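Local coordinates for uncharacterized protein (PDB 4XHO) that binds ATP with a magnesium ion and is probably an actin-like ATPase related to the ParM filament proteins of plasmid segregation, at residues Asn19-Ile24 / Ser35-Thr40; Pro149-Met154 / Leu408-Leu413; Lys266-Ile271 / Lys298-Phe303; Asn367-Gly372 / Asp388-Pro393. The protein carries 2 engineered substitutions. One frame throughout, in Å; residues are numbered along the deposited sequence.

How the interactions relate
Three of the four contacts reach the bound ATP. Interaction 1 holds the alpha- and beta-phosphates through two lysines, interaction 4 brings a glycine amide to the alpha-phosphate, and interaction 3 supplies a glutamate to the ribose. The centres of interactions 1 and 3 lie about 17 Å apart, and Lys21 and Glu301 form a long, weak ion pair between them. Interactions 1 and 4, with nearest atoms about 5 Å apart, approach the triphosphate from two different sheets, the second through the glycine turn after strand 366-370, consistent with an actin-like nucleotide cleft. Interaction 2 does not touch ATP; it shares the eight-stranded sheet of interaction 1, with centres about 16 Å apart, and its helix 402-415 follows strand 390-391.

Interaction 1: residues Asn19-Ile24 / Ser35-Thr40; sequences NIKAKI and SFAIPT. With ATP (adenosine-5'-triphosphate), chain B.
A beta hairpin of strands 21-27 and 33-45, whose first strand turns two lysines to the phosphates of ATP, joins Lys21-Ile24 to Ser35-Pro39 in antiparallel register, consistent with an actin-like ATPase. Ala22 and Ile38 form one hydrogen-bonded pair, with Ala22 N giving 2.7 Å to Ile38 O, and Ile24 and Phe36 form the next. Beyond the strand, Thr40 N still reaches Ile20 O at 2.9 Å. Lys23 and Ala37 share the face turned to the nucleotide. There the methyl of Ala37 packs against the lysine stems, its CB 3.8 Å from Lys21 CD, while both amines run on to ATP. A bend in the last torsion of Lys21 (chi4 -67°) puts NZ 2.8 Å from ATP O1B, and Lys23 NZ lies 2.7 Å from ATP O1A. Lys23 NZ also donates to Ala400 O and makes a cation-pi contact with Tyr401, so the phosphate is only one of its anchors. On the other face Ile24 and Phe36 point the same way. With CG between the backbone N and the carbonyl carbon (chi1 66°), the Phe36 ring lies flat beneath Ile24 CG2, which sits 3.5 Å from the ring centroid in a CH-pi contact. Helix 123-140 covers this apolar face, bringing Val136 and Arg140 to Phe36, and strand 13-17 flanks strand 21-27 on the side away from strand 33-45.

Interaction 2: residues Pro149-Met154 / Leu408-Leu413; sequences PFSGGM and LIANLL
Asn411 and Pro149 cross at about a right angle, the amide of one passing the ring of the other, with Asn411 OD1 4.0 Å from Pro149 CB. This pose lets Asn411 ND2 donate to Pro149 O at 2.9 Å. The bond is bent, 146° at the hydrogen, and the amide nitrogen stands above the carbonyl plane instead of on a lone pair. With CG swung anti to the backbone N (chi1 -157°), the amide of Asn411 extends from its helix toward the strand. Ser151 meets the base of the same side chain: the two CB atoms of Ser151 and Asn411 are 3.6 Å apart, and Ser151 CB also lies 3.7 Å from Asn411 ND2. Here the C-terminal helix 402-415 is pinned to the end of strand 145-151, the last in the order of the eight-stranded sheet, where Ser151 also bonds through its backbone to Phe15 of strand 13-17. Ser151 OG donates to Tyr407 O, one residue before the 408-413 segment, and so ties the strand directly to the helix backbone. Ala410, the residue before Asn411, brings its CB to 4.2 Å from Ser151 OG. Asn411 is held at both ends of its amide, ND2 giving a further hydrogen bond to Gly13 O and OD1 bonding to Gln415 NE2.

Interaction 3: residues Lys266-Ile271 / Lys298-Phe303; sequences KYIDEI and KTREDF. With ATP (adenosine-5'-triphosphate), chain B.
Phe303 lies against Ile268 and Ile271 where two helices, 265-278 and 300-317, pack together beside the ribose of ATP, at the edge of a cleft resembling that of actin-like ATPases. This is the tightly packed side. Ile268 CG2 comes to 3.8 Å from Phe303 CD2, and Ile271 CG2 to 3.7 Å from Phe303 CZ, the Ile271 side chain crossing that of Phe303 at about a right angle. Phe303 is thrown toward the facing helix because CG stands anti to the backbone N (chi1 171°). Leu272, Ile275 and Val308 surround its ring further, and Phe297 meets it edge-to-face. The other side, partly exposed to solvent, is polar and held by charge. Arg300, in the first turn of its helix, stretches fully from CG to NE and passes over Ile268 CG2, its CD 4.0 Å away, before reaching Asp269 side-on. Arg300 NE donates to Asp269 OD1 at 2.6 Å, while Arg300 NH2 donates to the syn lone pair of Asp269 OD2 at 2.8 Å. The carboxylate and guanidinium planes are nevertheless 47° apart, so the two-point grip is twisted. ATP touches both helices: Ile268 CD1 is 3.4 Å from O3', and the bent chain of Glu301 turns its carboxylate to the sugar, where ATP O2' donates to Glu301 OE2 at 3.0 Å.

Interaction 4: residues Asn367-Gly372 / Asp388-Pro393; sequences NIVVGG and DGFILP. With ATP (adenosine-5'-triphosphate), chain B.
Ile368 and Ile391 lie side by side, pointing the same way from two parallel strands, with Ile368 CG1 4.0 Å from Ile391 CB. On the opposite face Val369 fills in between the residues that flank Ile391: its CG2 meets the edge of the Phe390 ring, 4.0 Å from CD2, and its CB lies 3.6 Å from Leu392 CD2. The apolar row ends where the Val370 side chain crosses the Pro393 ring at about a right angle, Val370 CG1 4.0 Å from Pro393 CD. Outward from these side chains the backbones are laddered in parallel fashion: Ile391 N donates to Asn367 O at 3.0 Å, and Val369 N to Ile391 O at 2.9 Å. The polar edge is at Asn367, whose side-chain ND2 donates to Gly389 O at 3.0 Å; that carbonyl oxygen lies close to the amide plane, while ND2 stands above the carbonyl plane. At the other end strand 366-370 runs into a glycine turn that probably corresponds to the nucleotide-binding glycines of actin-like ATPases, and Gly372 N donates to ATP O2A at 2.8 Å. Strand 390-391 forms an outer edge of the five-stranded sheet, with strand 231-237 on the far side of 366-370; helix 337-362 packs on Phe390, and Ile209 of helix 207-210 covers Ile368 and Ile391.

Interaction 1: residues Asn19-Ile24 / Ser35-Thr40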
# COMPACT_ATOMS: atom_id res chain seq x y z
N ASN A 19 -2.46 7.53 -3.71
CA ASN A 19 -2.47 8.86 -3.12
C ASN A 19 -2.72 8.86 -1.62
O ASN A 19 -2.51 9.87 -0.96
CB ASN A 19 -3.49 9.73 -3.84
CG ASN A 19 -3.32 9.67 -5.35
OD1 ASN A 19 -2.36 9.08 -5.84
ND2 ASN A 19 -4.23 10.29 -6.08
N ILE A 20 -3.17 7.73 -1.08
CA ILE A 20 -3.06 7.55 0.37
C ILE A 20 -1.58 7.28 0.68
O ILE A 20 -0.91 8.12 1.30
CB ILE A 20 -3.92 6.38 0.91
CG1 ILE A 20 -5.36 6.52 0.43
CG2 ILE A 20 -3.90 6.36 2.44
CD1 ILE A 20 -5.99 7.78 0.89
N LYS A 21 -1.05 6.14 0.22
CA LYS A 21 0.35 5.81 0.51
C LYS A 21 1.18 5.30 -0.65
O LYS A 21 0.69 4.95 -1.73
CB LYS A 21 0.40 4.78 1.65
CG LYS A 21 -0.84 3.92 1.82
CD LYS A 21 -0.81 3.20 3.18
CE LYS A 21 -1.96 2.21 3.37
NZ LYS A 21 -3.31 2.85 3.46
N ALA A 22 2.49 5.32 -0.44
CA ALA A 22 3.42 4.69 -1.36
C ALA A 22 3.80 3.36 -0.76
O ALA A 22 4.43 3.32 0.28
CB ALA A 22 4.64 5.55 -1.55
N LYS A 23 3.41 2.26 -1.39
CA LYS A 23 3.79 0.94 -0.88
C LYS A 23 4.94 0.30 -1.64
O LYS A 23 5.03 0.40 -2.87
CB LYS A 23 2.59 0.02 -0.89
CG LYS A 23 1.36 0.61 -0.24
CD LYS A 23 0.44 -0.49 0.25
CE LYS A 23 -0.92 -0.36 -0.36
NZ LYS A 23 -1.73 -1.54 -0.02
N ILE A 24 5.82 -0.36 -0.90
CA ILE A 24 6.94 -1.09 -1.47
C ILE A 24 7.06 -2.51 -0.89
O ILE A 24 6.92 -2.71 0.32
CB ILE A 24 8.26 -0.33 -1.25
CG1 ILE A 24 9.43 -1.06 -1.90
CG2 ILE A 24 8.51 -0.13 0.22
CD1 ILE A 24 10.77 -0.32 -1.75
N SER A 35 7.71 -5.61 3.46
CA SER A 35 6.85 -4.60 2.90
C SER A 35 6.64 -3.46 3.88
O SER A 35 6.64 -3.69 5.09
CB SER A 35 5.52 -5.21 2.47
OG SER A 35 5.72 -6.23 1.51
N PHE A 36 6.47 -2.25 3.36
CA PHE A 36 6.10 -1.12 4.20
C PHE A 36 5.53 0.01 3.35
O PHE A 36 5.68 0.01 2.11
CB PHE A 36 7.30 -0.64 5.05
CG PHE A 36 8.45 -0.06 4.25
CD1 PHE A 36 8.45 1.28 3.85
CD2 PHE A 36 9.56 -0.82 3.96
CE1 PHE A 36 9.53 1.82 3.14
CE2 PHE A 36 10.63 -0.29 3.25
CZ PHE A 36 10.60 1.04 2.84
N ALA A 37 4.87 0.97 4.00
CA ALA A 37 4.20 2.06 3.29
C ALA A 37 4.54 3.44 3.85
O ALA A 37 4.54 3.67 5.06
CB ALA A 37 2.71 1.86 3.31
N ILE A 38 4.81 4.37 2.95
CA ILE A 38 5.02 5.75 3.31
C ILE A 38 3.84 6.61 2.84
O ILE A 38 3.56 6.68 1.65
CB ILE A 38 6.33 6.29 2.70
CG1 ILE A 38 7.53 5.44 3.15
CG2 ILE A 38 6.51 7.77 3.04
CD1 ILE A 38 8.88 5.96 2.71
N PRO A 39 3.15 7.26 3.79
CA PRO A 39 2.06 8.20 3.49
C PRO A 39 2.50 9.21 2.45
O PRO A 39 3.64 9.66 2.49
CB PRO A 39 1.80 8.88 4.83
CG PRO A 39 2.20 7.86 5.84
CD PRO A 39 3.36 7.11 5.24
N THR A 40 1.62 9.54 1.52
CA THR A 40 1.99 10.39 0.41
C THR A 40 1.87 11.85 0.84
O THR A 40 0.92 12.56 0.49
CB THR A 40 1.10 10.09 -0.80
OG1 THR A 40 1.24 8.71 -1.12
CG2 THR A 40 1.49 10.91 -2.00
PG ATP B . -5.78 3.05 -1.99
O1G ATP B . -6.83 4.10 -1.71
O2G ATP B . -4.40 3.58 -2.34
O3G ATP B . -6.27 1.90 -2.86
PB ATP B . -4.25 1.64 -0.01
O1B ATP B . -3.37 2.66 0.67
O2B ATP B . -3.72 0.70 -1.06
O3B ATP B . -5.58 2.34 -0.56
PA ATP B . -4.69 -0.56 1.72
O1A ATP B . -3.22 -0.63 2.09
O2A ATP B . -5.25 -1.49 0.69
O3A ATP B . -5.04 0.91 1.19
O5' ATP B . -5.61 -0.64 3.04
C5' ATP B . -7.00 -0.39 2.94
C4' ATP B . -7.58 -0.39 4.35
O4' ATP B . -7.27 -1.60 5.06
C3' ATP B . -6.97 0.76 5.13
O3' ATP B . -8.01 1.41 5.86
C2' ATP B . -5.98 0.07 6.05
O2' ATP B . -5.72 0.86 7.22
C1' ATP B . -6.69 -1.25 6.31
N9 ATP B . -5.80 -2.34 6.77
C8 ATP B . -4.61 -2.67 6.26
N7 ATP B . -4.07 -3.74 6.91
C5 ATP B . -4.94 -4.09 7.87
C6 ATP B . -4.98 -5.14 8.91
N6 ATP B . -3.97 -6.02 9.06
N1 ATP B . -6.07 -5.18 9.71
C2 ATP B . -7.08 -4.30 9.56
N3 ATP B . -7.11 -3.32 8.64
C4 ATP B . -6.08 -3.17 7.78

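Interaction 2: residues Pro149-Met154 / Leu408-Leu413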
# COMPACT_ATOMS: atom_id res chain seq x y z
N PRO A 149 15.90 -1.66 -10.56
CA PRO A 149 15.02 -1.85 -11.72
C PRO A 149 13.59 -1.65 -11.25
O PRO A 149 13.19 -2.29 -10.27
CB PRO A 149 15.30 -3.29 -12.15
CG PRO A 149 15.86 -3.95 -10.96
CD PRO A 149 16.53 -2.92 -10.13
N PHE A 150 12.85 -0.76 -11.91
CA PHE A 150 11.52 -0.37 -11.45
C PHE A 150 10.43 -1.37 -11.86
O PHE A 150 10.40 -1.83 -12.99
CB PHE A 150 11.17 1.03 -11.97
CG PHE A 150 10.08 1.72 -11.19
CD1 PHE A 150 10.35 2.27 -9.94
CD2 PHE A 150 8.80 1.83 -11.69
CE1 PHE A 150 9.36 2.90 -9.21
CE2 PHE A 150 7.81 2.47 -10.96
CZ PHE A 150 8.09 3.00 -9.72
N SER A 151 9.55 -1.70 -10.92
CA SER A 151 8.41 -2.57 -11.18
C SER A 151 7.17 -1.92 -10.59
O SER A 151 6.95 -1.96 -9.38
CB SER A 151 8.64 -3.96 -10.59
OG SER A 151 7.76 -4.93 -11.13
N GLY A 152 6.36 -1.29 -11.44
CA GLY A 152 5.25 -0.47 -10.97
C GLY A 152 3.97 -0.70 -11.75
O GLY A 152 3.87 -1.64 -12.52
N GLY A 153 2.98 0.15 -11.53
CA GLY A 153 1.70 0.01 -12.17
C GLY A 153 1.30 1.37 -12.66
O GLY A 153 1.66 2.36 -12.04
N MET A 154 0.58 1.42 -13.77
CA MET A 154 0.11 2.68 -14.37
C MET A 154 -0.91 3.40 -13.50
O MET A 154 -1.69 2.75 -12.80
CB MET A 154 -0.49 2.39 -15.73
CG MET A 154 0.50 1.78 -16.70
SD MET A 154 1.69 3.02 -17.18
CE MET A 154 0.65 4.15 -18.08
N LEU A 408 6.78 -7.14 -7.36
CA LEU A 408 8.09 -7.58 -6.89
C LEU A 408 8.42 -8.93 -7.48
O LEU A 408 9.54 -9.17 -7.96
CB LEU A 408 8.13 -7.64 -5.35
CG LEU A 408 9.31 -8.39 -4.74
CD1 LEU A 408 10.60 -7.69 -5.10
CD2 LEU A 408 9.18 -8.51 -3.22
N ILE A 409 7.44 -9.82 -7.44
CA ILE A 409 7.58 -11.11 -8.08
C ILE A 409 7.82 -10.96 -9.59
O ILE A 409 8.74 -11.57 -10.13
CB ILE A 409 6.35 -11.96 -7.82
CG1 ILE A 409 6.25 -12.27 -6.32
CG2 ILE A 409 6.42 -13.23 -8.63
CD1 ILE A 409 4.84 -12.68 -5.87
N ALA A 410 7.00 -10.13 -10.24
CA ALA A 410 7.19 -9.80 -11.65
C ALA A 410 8.61 -9.35 -11.92
O ALA A 410 9.22 -9.73 -12.92
CB ALA A 410 6.24 -8.72 -12.08
N ASN A 411 9.13 -8.53 -11.01
CA ASN A 411 10.46 -7.97 -11.18
C ASN A 411 11.50 -9.09 -11.13
O ASN A 411 12.38 -9.16 -11.97
CB ASN A 411 10.73 -6.88 -10.13
CG ASN A 411 11.81 -5.88 -10.57
OD1 ASN A 411 12.36 -5.99 -11.67
ND2 ASN A 411 12.10 -4.91 -9.72
N LEU A 412 11.37 -9.99 -10.15
CA LEU A 412 12.32 -11.08 -10.01
C LEU A 412 12.36 -12.00 -11.24
O LEU A 412 13.43 -12.49 -11.61
CB LEU A 412 12.00 -11.90 -8.76
CG LEU A 412 12.91 -13.11 -8.50
CD1 LEU A 412 14.35 -12.67 -8.36
CD2 LEU A 412 12.48 -13.83 -7.24
N LEU A 413 11.21 -12.25 -11.87
CA LEU A 413 11.14 -13.06 -13.09
C LEU A 413 11.86 -12.37 -14.23
O LEU A 413 12.53 -13.01 -15.04
CB LEU A 413 9.70 -13.35 -13.50
CG LEU A 413 8.77 -13.99 -12.46
CD1 LEU A 413 7.31 -13.94 -12.89
CD2 LEU A 413 9.20 -15.41 -12.19

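Interaction 3: residues Lys266-Ile271 / Lys298-Phe303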
# COMPACT_ATOMS: atom_id res chain seq x y z
N LYS A 266 -14.13 6.01 4.77
CA LYS A 266 -15.43 6.53 5.17
C LYS A 266 -16.01 5.75 6.35
O LYS A 266 -16.49 6.34 7.33
CB LYS A 266 -16.37 6.51 3.96
CG LYS A 266 -17.86 6.49 4.28
CD LYS A 266 -18.68 6.36 2.99
CE LYS A 266 -19.94 5.51 3.18
NZ LYS A 266 -20.60 5.19 1.88
N TYR A 267 -15.96 4.42 6.27
CA TYR A 267 -16.45 3.56 7.34
C TYR A 267 -15.62 3.79 8.59
O TYR A 267 -16.17 3.90 9.70
CB TYR A 267 -16.41 2.09 6.93
CG TYR A 267 -17.28 1.84 5.73
CD1 TYR A 267 -16.82 2.13 4.46
CD2 TYR A 267 -18.57 1.36 5.88
CE1 TYR A 267 -17.61 1.93 3.35
CE2 TYR A 267 -19.37 1.17 4.78
CZ TYR A 267 -18.89 1.45 3.51
OH TYR A 267 -19.69 1.27 2.40
N ILE A 268 -14.31 3.87 8.43
CA ILE A 268 -13.42 4.17 9.55
C ILE A 268 -13.80 5.50 10.17
O ILE A 268 -13.90 5.61 11.39
CB ILE A 268 -11.95 4.20 9.11
CG1 ILE A 268 -11.57 2.83 8.53
CG2 ILE A 268 -11.05 4.65 10.28
CD1 ILE A 268 -10.12 2.63 8.23
N ASP A 269 -14.05 6.51 9.35
CA ASP A 269 -14.46 7.81 9.87
C ASP A 269 -15.76 7.75 10.66
O ASP A 269 -15.91 8.42 11.69
CB ASP A 269 -14.58 8.82 8.75
CG ASP A 269 -13.26 9.12 8.10
OD1 ASP A 269 -12.21 8.95 8.77
OD2 ASP A 269 -13.26 9.51 6.92
N GLU A 270 -16.70 6.93 10.21
CA GLU A 270 -17.94 6.78 10.96
C GLU A 270 -17.68 6.12 12.31
O GLU A 270 -18.16 6.60 13.33
CB GLU A 270 -18.96 5.98 10.17
CG GLU A 270 -20.24 5.77 10.94
CD GLU A 270 -21.47 6.02 10.10
OE1 GLU A 270 -21.48 5.58 8.92
OE2 GLU A 270 -22.42 6.67 10.62
N ILE A 271 -16.91 5.03 12.32
CA ILE A 271 -16.59 4.34 13.56
C ILE A 271 -15.95 5.28 14.55
O ILE A 271 -16.35 5.32 15.73
CB ILE A 271 -15.65 3.15 13.32
CG1 ILE A 271 -16.37 2.05 12.53
CG2 ILE A 271 -15.12 2.59 14.64
CD1 ILE A 271 -15.42 1.07 11.85
N LYS A 298 -4.86 9.51 16.60
CA LYS A 298 -4.28 10.59 15.78
C LYS A 298 -4.74 10.55 14.32
O LYS A 298 -5.42 11.45 13.82
CB LYS A 298 -2.74 10.50 15.80
CG LYS A 298 -2.09 10.58 17.17
CD LYS A 298 -0.58 10.83 17.04
CE LYS A 298 0.24 9.67 17.61
NZ LYS A 298 1.71 9.96 17.58
N THR A 299 -4.31 9.49 13.63
CA THR A 299 -4.65 9.25 12.24
C THR A 299 -5.48 7.98 12.16
O THR A 299 -5.63 7.27 13.15
CB THR A 299 -3.38 9.08 11.37
OG1 THR A 299 -2.53 8.07 11.92
CG2 THR A 299 -2.61 10.38 11.30
N ARG A 300 -6.02 7.69 10.99
CA ARG A 300 -6.71 6.43 10.79
C ARG A 300 -5.77 5.25 10.97
O ARG A 300 -6.19 4.19 11.44
CB ARG A 300 -7.34 6.38 9.41
CG ARG A 300 -8.34 7.45 9.18
CD ARG A 300 -9.07 7.22 7.89
NE ARG A 300 -9.98 8.32 7.65
CZ ARG A 300 -9.69 9.37 6.90
NH1 ARG A 300 -8.51 9.45 6.29
NH2 ARG A 300 -10.59 10.33 6.74
N GLU A 301 -4.50 5.43 10.59
CA GLU A 301 -3.54 4.33 10.67
C GLU A 301 -3.23 3.98 12.11
O GLU A 301 -2.94 2.83 12.43
CB GLU A 301 -2.27 4.67 9.90
CG GLU A 301 -2.42 4.43 8.39
CD GLU A 301 -2.61 2.95 8.03
OE1 GLU A 301 -2.02 2.08 8.73
OE2 GLU A 301 -3.34 2.65 7.05
N ASP A 302 -3.30 4.98 12.98
CA ASP A 302 -3.15 4.77 14.40
C ASP A 302 -4.32 3.91 14.90
O ASP A 302 -4.13 2.93 15.63
CB ASP A 302 -3.09 6.11 15.13
CG ASP A 302 -2.85 5.97 16.61
OD1 ASP A 302 -2.02 5.13 17.01
OD2 ASP A 302 -3.50 6.72 17.38
N PHE A 303 -5.53 4.27 14.47
CA PHE A 303 -6.72 3.49 14.77
C PHE A 303 -6.54 2.05 14.26
O PHE A 303 -6.85 1.09 14.96
CB PHE A 303 -7.96 4.13 14.13
CG PHE A 303 -9.21 3.26 14.22
CD1 PHE A 303 -9.92 3.14 15.42
CD2 PHE A 303 -9.67 2.56 13.10
CE1 PHE A 303 -11.07 2.34 15.50
CE2 PHE A 303 -10.81 1.77 13.18
CZ PHE A 303 -11.51 1.66 14.38
PG ATP B . -5.78 3.05 -1.99
O1G ATP B . -6.83 4.10 -1.71
O2G ATP B . -4.40 3.58 -2.34
O3G ATP B . -6.27 1.90 -2.86
PB ATP B . -4.25 1.64 -0.01
O1B ATP B . -3.37 2.66 0.67
O2B ATP B . -3.72 0.70 -1.06
O3B ATP B . -5.58 2.34 -0.56
PA ATP B . -4.69 -0.56 1.72
O1A ATP B . -3.22 -0.63 2.09
O2A ATP B . -5.25 -1.49 0.69
O3A ATP B . -5.04 0.91 1.19
O5' ATP B . -5.61 -0.64 3.04
C5' ATP B . -7.00 -0.39 2.94
C4' ATP B . -7.58 -0.39 4.35
O4' ATP B . -7.27 -1.60 5.06
C3' ATP B . -6.97 0.76 5.13
O3' ATP B . -8.01 1.41 5.86
C2' ATP B . -5.98 0.07 6.05
O2' ATP B . -5.72 0.86 7.22
C1' ATP B . -6.69 -1.25 6.31
N9 ATP B . -5.80 -2.34 6.77
C8 ATP B . -4.61 -2.67 6.26
N7 ATP B . -4.07 -3.74 6.91
C5 ATP B . -4.94 -4.09 7.87
C6 ATP B . -4.98 -5.14 8.91
N6 ATP B . -3.97 -6.02 9.06
N1 ATP B . -6.07 -5.18 9.71
C2 ATP B . -7.08 -4.30 9.56
N3 ATP B . -7.11 -3.32 8.64
C4 ATP B . -6.08 -3.17 7.78

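Interaction 4: residues Asn367-Gly372 / Asp388-Pro393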
# COMPACT_ATOMS: atom_id res chain seq x y z
N ASN A 367 -13.16 -14.60 -8.89
CA ASN A 367 -13.03 -13.23 -8.42
C ASN A 367 -12.03 -13.16 -7.27
O ASN A 367 -12.35 -13.50 -6.14
CB ASN A 367 -14.39 -12.69 -7.99
CG ASN A 367 -15.39 -12.65 -9.13
OD1 ASN A 367 -15.53 -11.64 -9.80
ND2 ASN A 367 -16.10 -13.76 -9.35
N ILE A 368 -10.80 -12.76 -7.58
CA ILE A 368 -9.82 -12.56 -6.53
C ILE A 368 -10.14 -11.28 -5.76
O ILE A 368 -10.49 -10.25 -6.36
CB ILE A 368 -8.38 -12.48 -7.09
CG1 ILE A 368 -8.00 -13.79 -7.79
CG2 ILE A 368 -7.40 -12.20 -5.98
CD1 ILE A 368 -8.18 -13.78 -9.28
N VAL A 369 -10.04 -11.34 -4.44
CA VAL A 369 -10.25 -10.17 -3.59
C VAL A 369 -9.03 -9.89 -2.71
O VAL A 369 -8.63 -10.74 -1.93
CB VAL A 369 -11.47 -10.34 -2.68
CG1 VAL A 369 -11.83 -9.04 -2.05
CG2 VAL A 369 -12.65 -10.88 -3.48
N VAL A 370 -8.44 -8.69 -2.84
CA VAL A 370 -7.20 -8.37 -2.13
C VAL A 370 -7.29 -6.97 -1.54
O VAL A 370 -8.36 -6.36 -1.57
CB VAL A 370 -5.99 -8.44 -3.05
CG1 VAL A 370 -5.84 -9.85 -3.63
CG2 VAL A 370 -6.12 -7.41 -4.16
N GLY A 371 -6.16 -6.45 -1.03
CA GLY A 371 -6.11 -5.12 -0.46
C GLY A 371 -6.37 -5.11 1.04
O GLY A 371 -6.74 -6.13 1.65
N GLY A 372 -6.18 -3.97 1.67
CA GLY A 372 -6.35 -3.90 3.10
C GLY A 372 -7.79 -4.06 3.53
O GLY A 372 -8.05 -4.42 4.67
N ASP A 388 -17.79 -20.09 -4.27
CA ASP A 388 -17.06 -20.75 -5.35
C ASP A 388 -16.27 -19.77 -6.19
O ASP A 388 -15.07 -19.96 -6.42
CB ASP A 388 -18.04 -21.52 -6.24
CG ASP A 388 -17.46 -22.82 -6.76
OD1 ASP A 388 -16.22 -22.98 -6.74
OD2 ASP A 388 -18.25 -23.69 -7.17
N GLY A 389 -16.94 -18.72 -6.65
CA GLY A 389 -16.32 -17.77 -7.56
C GLY A 389 -15.32 -16.80 -6.94
O GLY A 389 -14.81 -15.91 -7.62
N PHE A 390 -15.04 -16.96 -5.65
CA PHE A 390 -14.18 -16.02 -4.94
C PHE A 390 -12.91 -16.69 -4.46
O PHE A 390 -12.93 -17.83 -4.00
CB PHE A 390 -14.91 -15.39 -3.75
CG PHE A 390 -16.03 -14.48 -4.16
CD1 PHE A 390 -17.30 -14.98 -4.41
CD2 PHE A 390 -15.81 -13.11 -4.32
CE1 PHE A 390 -18.33 -14.13 -4.81
CE2 PHE A 390 -16.83 -12.26 -4.71
CZ PHE A 390 -18.10 -12.77 -4.96
N ILE A 391 -11.80 -15.97 -4.61
CA ILE A 391 -10.48 -16.40 -4.19
C ILE A 391 -9.93 -15.30 -3.29
O ILE A 391 -9.89 -14.15 -3.70
CB ILE A 391 -9.53 -16.63 -5.40
CG1 ILE A 391 -10.01 -17.81 -6.24
CG2 ILE A 391 -8.12 -16.88 -4.95
CD1 ILE A 391 -9.39 -17.85 -7.58
N LEU A 392 -9.58 -15.64 -2.06
CA LEU A 392 -8.87 -14.73 -1.16
C LEU A 392 -7.43 -15.22 -1.07
O LEU A 392 -7.19 -16.41 -1.19
CB LEU A 392 -9.51 -14.71 0.23
CG LEU A 392 -10.85 -13.98 0.36
CD1 LEU A 392 -11.41 -14.09 1.75
CD2 LEU A 392 -10.66 -12.53 0.05
N PRO A 393 -6.46 -14.31 -0.90
CA PRO A 393 -5.12 -14.87 -0.67
C PRO A 393 -5.13 -15.83 0.54
O PRO A 393 -5.87 -15.61 1.49
CB PRO A 393 -4.25 -13.63 -0.41
CG PRO A 393 -5.22 -12.47 -0.25
CD PRO A 393 -6.44 -12.84 -0.99
PG ATP B . -5.78 3.05 -1.99
O1G ATP B . -6.83 4.10 -1.71
O2G ATP B . -4.40 3.58 -2.34
O3G ATP B . -6.27 1.90 -2.86
PB ATP B . -4.25 1.64 -0.01
O1B ATP B . -3.37 2.66 0.67
O2B ATP B . -3.72 0.70 -1.06
O3B ATP B . -5.58 2.34 -0.56
PA ATP B . -4.69 -0.56 1.72
O1A ATP B . -3.22 -0.63 2.09
O2A ATP B . -5.25 -1.49 0.69
O3A ATP B . -5.04 0.91 1.19
O5' ATP B . -5.61 -0.64 3.04
C5' ATP B . -7.00 -0.39 2.94
C4' ATP B . -7.58 -0.39 4.35
O4' ATP B . -7.27 -1.60 5.06
C3' ATP B . -6.97 0.76 5.13
O3' ATP B . -8.01 1.41 5.86
C2' ATP B . -5.98 0.07 6.05
O2' ATP B . -5.72 0.86 7.22
C1' ATP B . -6.69 -1.25 6.31
N9 ATP B . -5.80 -2.34 6.77
C8 ATP B . -4.61 -2.67 6.26
N7 ATP B . -4.07 -3.74 6.91
C5 ATP B . -4.94 -4.09 7.87
C6 ATP B . -4.98 -5.14 8.91
N6 ATP B . -3.97 -6.02 9.06
N1 ATP B . -6.07 -5.18 9.71
C2 ATP B . -7.08 -4.30 9.56
N3 ATP B . -7.11 -3.32 8.64
C4 ATP B . -6.08 -3.17 7.78